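Local atomic coordinates of carboxylic ester hydrolase (Aspergillus niger, PDB entry 7K4O), a protein that probably hydrolyses galloyl ester bonds of tannins as a serine esterase of the tannase family, releasing gallic acid. Residues G209-R214 with V411-G416; H415-F420 with T459-G464. All blocks are in the same frame, centred on the assembly; numbering follows the deposited sequence.

Interaction 1 (G209-R214 with V411-G416); sequences GAPAFR and VIHFHG. With GDE (3,4,5-trihydroxybenzoic acid), chain J.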
loop_
_atom_site.group_PDB
_atom_site.type_symbol
_atom_site.label_atom_id
_atom_site.label_comp_id
_atom_site.label_asym_id
_atom_site.label_seq_id
_atom_site.Cartn_x
_atom_site.Cartn_y
_atom_site.Cartn_z
ATOM N N GLY A 209 1.379 4.621 -0.507
ATOM C CA GLY A 209 1.441 4.019 0.830
ATOM C C GLY A 209 1.669 2.511 0.800
ATOM O O GLY A 209 0.999 1.828 -0.021
ATOM N N ALA A 210 2.504 2.001 1.724
ATOM C CA ALA A 210 2.692 0.554 2.071
ATOM C C ALA A 210 2.298 -0.357 0.912
ATOM O O ALA A 210 1.290 -1.057 0.963
ATOM C CB ALA A 210 1.868 0.223 3.294
ATOM N N PRO A 211 3.071 -0.351 -0.177
ATOM C CA PRO A 211 2.646 -1.046 -1.378
ATOM C C PRO A 211 2.742 -2.573 -1.262
ATOM O O PRO A 211 3.785 -3.077 -0.784
ATOM C CB PRO A 211 3.579 -0.477 -2.445
ATOM C CG PRO A 211 4.825 -0.063 -1.701
ATOM C CD PRO A 211 4.302 0.425 -0.376
ATOM N N ALA A 212 1.736 -3.246 -1.811
ATOM C CA ALA A 212 1.728 -4.719 -1.941
ATOM C C ALA A 212 2.552 -5.183 -3.149
ATOM O O ALA A 212 2.074 -6.055 -3.913
ATOM C CB ALA A 212 0.335 -5.200 -1.975
ATOM N N PHE A 213 3.747 -4.612 -3.318
ATOM C CA PHE A 213 4.669 -5.061 -4.388
ATOM C C PHE A 213 5.517 -6.244 -3.857
ATOM O O PHE A 213 5.256 -6.799 -2.772
ATOM C CB PHE A 213 5.439 -3.882 -4.951
ATOM C CG PHE A 213 6.320 -3.111 -4.008
ATOM C CD1 PHE A 213 6.650 -3.565 -2.755
ATOM C CD2 PHE A 213 6.846 -1.889 -4.445
ATOM C CE1 PHE A 213 7.534 -2.839 -1.963
ATOM C CE2 PHE A 213 7.684 -1.146 -3.633
ATOM C CZ PHE A 213 8.079 -1.659 -2.431
ATOM N N ARG A 214 6.492 -6.649 -4.649
ATOM C CA ARG A 214 7.299 -7.866 -4.399
ATOM C C ARG A 214 6.330 -9.033 -4.219
ATOM O O ARG A 214 6.495 -9.844 -3.290
ATOM C CB ARG A 214 8.254 -7.657 -3.221
ATOM C CG ARG A 214 9.460 -8.574 -3.263
ATOM C CD ARG A 214 10.481 -8.250 -2.194
ATOM N NE ARG A 214 11.088 -6.929 -2.459
ATOM C CZ ARG A 214 10.877 -5.801 -1.771
ATOM N NH1 ARG A 214 10.089 -5.775 -0.721
ATOM N NH2 ARG A 214 11.423 -4.699 -2.225
ATOM N N VAL A 411 8.187 10.991 -6.355
ATOM C CA VAL A 411 7.448 10.016 -5.534
ATOM C C VAL A 411 7.548 10.396 -4.065
ATOM O O VAL A 411 8.676 10.635 -3.580
ATOM C CB VAL A 411 7.966 8.581 -5.760
ATOM C CG1 VAL A 411 7.285 7.588 -4.839
ATOM C CG2 VAL A 411 7.829 8.166 -7.221
ATOM N N ILE A 412 6.432 10.326 -3.379
ATOM C CA ILE A 412 6.327 10.293 -1.891
ATOM C C ILE A 412 5.813 8.894 -1.541
ATOM O O ILE A 412 4.718 8.526 -1.969
ATOM C CB ILE A 412 5.394 11.390 -1.331
ATOM C CG1 ILE A 412 5.978 12.772 -1.563
ATOM C CG2 ILE A 412 5.096 11.111 0.127
ATOM C CD1 ILE A 412 5.028 13.888 -1.247
ATOM N N HIS A 413 6.637 8.140 -0.849
ATOM C CA HIS A 413 6.348 6.757 -0.428
ATOM C C HIS A 413 6.326 6.736 1.104
ATOM O O HIS A 413 7.293 7.206 1.724
ATOM C CB HIS A 413 7.434 5.887 -1.034
ATOM C CG HIS A 413 7.389 4.422 -0.777
ATOM N ND1 HIS A 413 8.334 3.596 -1.329
ATOM C CD2 HIS A 413 6.585 3.646 -0.020
ATOM C CE1 HIS A 413 8.095 2.345 -0.926
ATOM N NE2 HIS A 413 7.043 2.334 -0.130
ATOM N N PHE A 414 5.294 6.168 1.679
ATOM C CA PHE A 414 5.208 6.078 3.161
ATOM C C PHE A 414 4.768 4.688 3.579
ATOM O O PHE A 414 4.153 3.946 2.814
ATOM C CB PHE A 414 4.292 7.158 3.741
ATOM C CG PHE A 414 2.855 7.041 3.353
ATOM C CD1 PHE A 414 2.414 7.551 2.134
ATOM C CD2 PHE A 414 1.936 6.450 4.208
ATOM C CE1 PHE A 414 1.099 7.375 1.753
ATOM C CE2 PHE A 414 0.625 6.302 3.829
ATOM C CZ PHE A 414 0.204 6.797 2.612
ATOM N N HIS A 415 5.063 4.340 4.833
ATOM C CA HIS A 415 4.753 3.004 5.367
ATOM C C HIS A 415 4.632 3.065 6.898
ATOM O O HIS A 415 5.558 3.600 7.531
ATOM C CB HIS A 415 5.829 2.022 4.890
ATOM C CG HIS A 415 5.397 0.605 4.901
ATOM N ND1 HIS A 415 5.724 -0.256 3.855
ATOM C CD2 HIS A 415 4.700 -0.136 5.814
ATOM C CE1 HIS A 415 5.222 -1.449 4.123
ATOM N NE2 HIS A 415 4.577 -1.418 5.306
ATOM N N GLY A 416 3.587 2.506 7.468
ATOM C CA GLY A 416 3.455 2.455 8.932
ATOM C C GLY A 416 4.517 1.598 9.590
ATOM O O GLY A 416 4.791 0.491 9.118
HETATM O OAA GDE J . -4.609 -3.859 -0.276
HETATM O OAB GDE J . -4.793 -4.184 1.905
HETATM O OAC GDE J . -2.054 -8.050 -1.812
HETATM O OAD GDE J . -1.137 -7.630 2.858
HETATM O OAE GDE J . -0.755 -8.897 0.535
HETATM C CAF GDE J . -3.179 -6.275 -0.528
HETATM C CAG GDE J . -2.714 -6.058 1.858
HETATM C CAH GDE J . -4.326 -4.501 0.781
HETATM C CAI GDE J . -2.301 -7.367 -0.599
HETATM C CAJ GDE J . -1.855 -7.185 1.796
HETATM C CAK GDE J . -3.397 -5.692 0.709
HETATM C CAL GDE J . -1.645 -7.794 0.587
#

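Interaction 2 (H415-F420 with T459-G464); sequences HGDADF and TVPGAG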
loop_
_atom_site.group_PDB
_atom_site.type_symbol
_atom_site.label_atom_id
_atom_site.label_comp_id
_atom_site.label_asym_id
_atom_site.label_seq_id
_atom_site.Cartn_x
_atom_site.Cartn_y
_atom_site.Cartn_z
ATOM N N HIS A 415 5.063 4.340 4.833
ATOM C CA HIS A 415 4.753 3.004 5.367
ATOM C C HIS A 415 4.632 3.065 6.898
ATOM O O HIS A 415 5.558 3.600 7.531
ATOM C CB HIS A 415 5.829 2.022 4.890
ATOM C CG HIS A 415 5.397 0.605 4.901
ATOM N ND1 HIS A 415 5.724 -0.256 3.855
ATOM C CD2 HIS A 415 4.700 -0.136 5.814
ATOM C CE1 HIS A 415 5.222 -1.449 4.123
ATOM N NE2 HIS A 415 4.577 -1.418 5.306
ATOM N N GLY A 416 3.587 2.506 7.468
ATOM C CA GLY A 416 3.455 2.455 8.932
ATOM C C GLY A 416 4.517 1.598 9.590
ATOM O O GLY A 416 4.791 0.491 9.118
ATOM N N ASP A 417 5.085 2.055 10.708
ATOM C CA ASP A 417 6.119 1.308 11.469
ATOM C C ASP A 417 5.501 0.053 12.089
ATOM O O ASP A 417 6.292 -0.880 12.330
ATOM C CB ASP A 417 6.726 2.195 12.583
ATOM C CG ASP A 417 7.994 2.864 12.115
ATOM O OD1 ASP A 417 8.991 2.151 12.004
ATOM O OD2 ASP A 417 7.975 4.109 11.897
ATOM N N ALA A 418 4.203 0.031 12.343
ATOM C CA ALA A 418 3.542 -1.111 13.024
ATOM C C ALA A 418 2.590 -1.818 12.045
ATOM O O ALA A 418 1.521 -2.360 12.436
ATOM C CB ALA A 418 2.863 -0.656 14.302
ATOM N N ASP A 419 2.950 -1.809 10.741
ATOM C CA ASP A 419 2.103 -2.445 9.714
ATOM C C ASP A 419 2.171 -3.967 9.940
ATOM O O ASP A 419 3.270 -4.518 9.917
ATOM C CB ASP A 419 2.602 -2.049 8.312
ATOM C CG ASP A 419 1.628 -2.382 7.224
ATOM O OD1 ASP A 419 0.882 -3.403 7.353
ATOM O OD2 ASP A 419 1.544 -1.565 6.275
ATOM N N PHE A 420 1.028 -4.567 10.078
ATOM C CA PHE A 420 0.839 -5.998 10.365
ATOM C C PHE A 420 0.475 -6.766 9.102
ATOM O O PHE A 420 0.243 -7.984 9.193
ATOM C CB PHE A 420 -0.295 -6.192 11.375
ATOM C CG PHE A 420 -1.595 -5.553 11.001
ATOM C CD1 PHE A 420 -2.472 -6.159 10.133
ATOM C CD2 PHE A 420 -1.896 -4.266 11.452
ATOM C CE1 PHE A 420 -3.676 -5.562 9.792
ATOM C CE2 PHE A 420 -3.086 -3.656 11.086
ATOM C CZ PHE A 420 -3.974 -4.295 10.249
ATOM N N THR A 459 8.786 6.481 7.073
ATOM C CA THR A 459 7.991 5.577 7.927
ATOM C C THR A 459 7.108 6.383 8.868
ATOM O O THR A 459 7.431 7.578 9.175
ATOM C CB THR A 459 8.855 4.525 8.651
ATOM O OG1 THR A 459 9.567 5.102 9.751
ATOM C CG2 THR A 459 9.823 3.826 7.707
ATOM N N VAL A 460 6.001 5.797 9.280
ATOM C CA VAL A 460 5.002 6.521 10.112
ATOM C C VAL A 460 5.001 5.874 11.500
ATOM O O VAL A 460 4.461 4.765 11.679
ATOM C CB VAL A 460 3.607 6.512 9.483
ATOM C CG1 VAL A 460 2.668 7.433 10.250
ATOM C CG2 VAL A 460 3.683 6.903 7.996
ATOM N N PRO A 461 5.516 6.593 12.525
ATOM C CA PRO A 461 5.536 6.063 13.894
ATOM C C PRO A 461 4.202 5.533 14.376
ATOM O O PRO A 461 3.171 6.182 14.264
ATOM C CB PRO A 461 5.951 7.278 14.755
ATOM C CG PRO A 461 6.795 8.094 13.834
ATOM C CD PRO A 461 6.164 7.908 12.450
ATOM N N GLY A 462 4.245 4.292 14.882
ATOM C CA GLY A 462 3.084 3.602 15.476
ATOM C C GLY A 462 1.947 3.223 14.543
ATOM O O GLY A 462 1.026 2.557 14.975
ATOM N N ALA A 463 1.940 3.642 13.272
ATOM C CA ALA A 463 0.800 3.421 12.373
ATOM C C ALA A 463 0.690 1.939 11.961
ATOM O O ALA A 463 1.711 1.192 11.945
ATOM C CB ALA A 463 0.936 4.304 11.148
ATOM N N GLY A 464 -0.527 1.574 11.667
ATOM C CA GLY A 464 -0.897 0.213 11.262
ATOM C C GLY A 464 -0.779 0.104 9.752
ATOM O O GLY A 464 0.181 0.667 9.193
HETATM O O HOH W 1 1.283 1.055 6.612
#

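Interaction 1 (G209-R214 with V411-G416)
Gly-209 and Ala-210 meet strand 411-416 through one backbone hydrogen bond and two CH-pi contacts on different rings. The amide of Ala-210 gives its N-H to the carbonyl of Phe-414 (N to O 2.8 Å), an almost straight bond of 168°. Gly-209 CA lies over one face of the Phe-414 ring, 3.6 Å from its centroid; CG of this phenylalanine sits between the backbone N and the carbonyl carbon (chi1 65°), which brings the ring back over the glycine. The methyl CB of Ala-210 rests squarely on the face of the His-415 imidazole, 3.7 Å from the ring centre. Pro-211 crosses the His-413 side chain at about a right angle, its CD 3.3 Å from His-413 NE2, while Pro-211 CG stands 3.6 Å above the middle of the Phe-213 ring. This is the carboxyl-terminal end of two parallel neighbours in the central sheet of an alpha/beta-hydrolase fold, where strand 205-209 stops and its loop turns toward the pocket. Both histidines are fixed in rotation from farther out: Ser-427 OG reaches His-413 NE2 and His-415 ND1, Tyr-455 OH holds His-413 ND1, and the carbonyl of Ile-422 takes His-415 NE2. Backbone bonds link Gly-209 to Gly-184 and Ser-186, and Ala-212 to Ser-186, tying the loop to a probable nucleophile elbow. Beyond Pro-211, an inverse gamma turn places Ala-212 CB 3.7 Å from atom CAI of the bound 3,4,5-trihydroxybenzoic acid.

Interaction 2 (H415-F420 with T459-G464)
Val-460 lies at the tight end of this contact, where two parallel strands finish side by side. Its N bonds to His-415 O (2.8 Å), and its own carbonyl oxygen is gripped from opposite faces by Asp-417 N, 2.9 Å from Val-460 O, and by Ala-463 N. The turns 416-419 (type I) and 460-463 (type II) then pack together, Ala-418 N donating to Ala-463 O at 2.8 Å. Thr-459 OG1, between its backbone N and carbonyl carbon (chi1 76°), donates to the syn side of Asp-417 OD2 (2.9 Å), 32° out of the carboxylate plane; Arg-520 is its outer partner. Toward Asp-419 the contact is water-mediated but buried, one water bridging Gly-416 N, Asp-419 OD2 and Gly-464 O. The partly exposed Phe-420 is loose, its CE2 4.4 Å from Gly-464 CA. Asp-419, held at OD1 by the amides of Ser-421 and Ile-422, bonds through OD2 to His-465 ND1, consistent with a catalytic triad with Ser-186. Edge strand 455-460 flanks strand 410-416; Val-460, at its end, and Pro-461, just beyond, touch Leu-514 of strand 511-514, Pro-461 also meets Val-262, a calcium ligand, and helices 425-438 and 266-272 reach His-415 and Asp-417 OD1 through Ser-427 and Thr-266.

Overall arrangement
From the N-terminal side, the chain leaves strand 205-209, and interaction 1 closes the longer of the two excursions: 196 residues, rich in helix and including the calcium-binding loop, before strand 410-416 returns beside it. That strand leads directly into interaction 2, which closes a shorter loop of 38 residues carrying helices 425-438 and 444-452, a beta-alpha-beta crossover to strand 455-460. The two loops neither nest nor cross; they follow one another, sharing His-415 and Gly-416. Three neighbouring parallel strands are thus joined at their carboxyl ends. The contacts also touch directly, Ala-210 CB lying 3.5 Å from Asp-419 OD2, so loop 209-214, with Ala-212 of the ligand pocket, adjoins the turn carrying Asp-419, the probable triad acid.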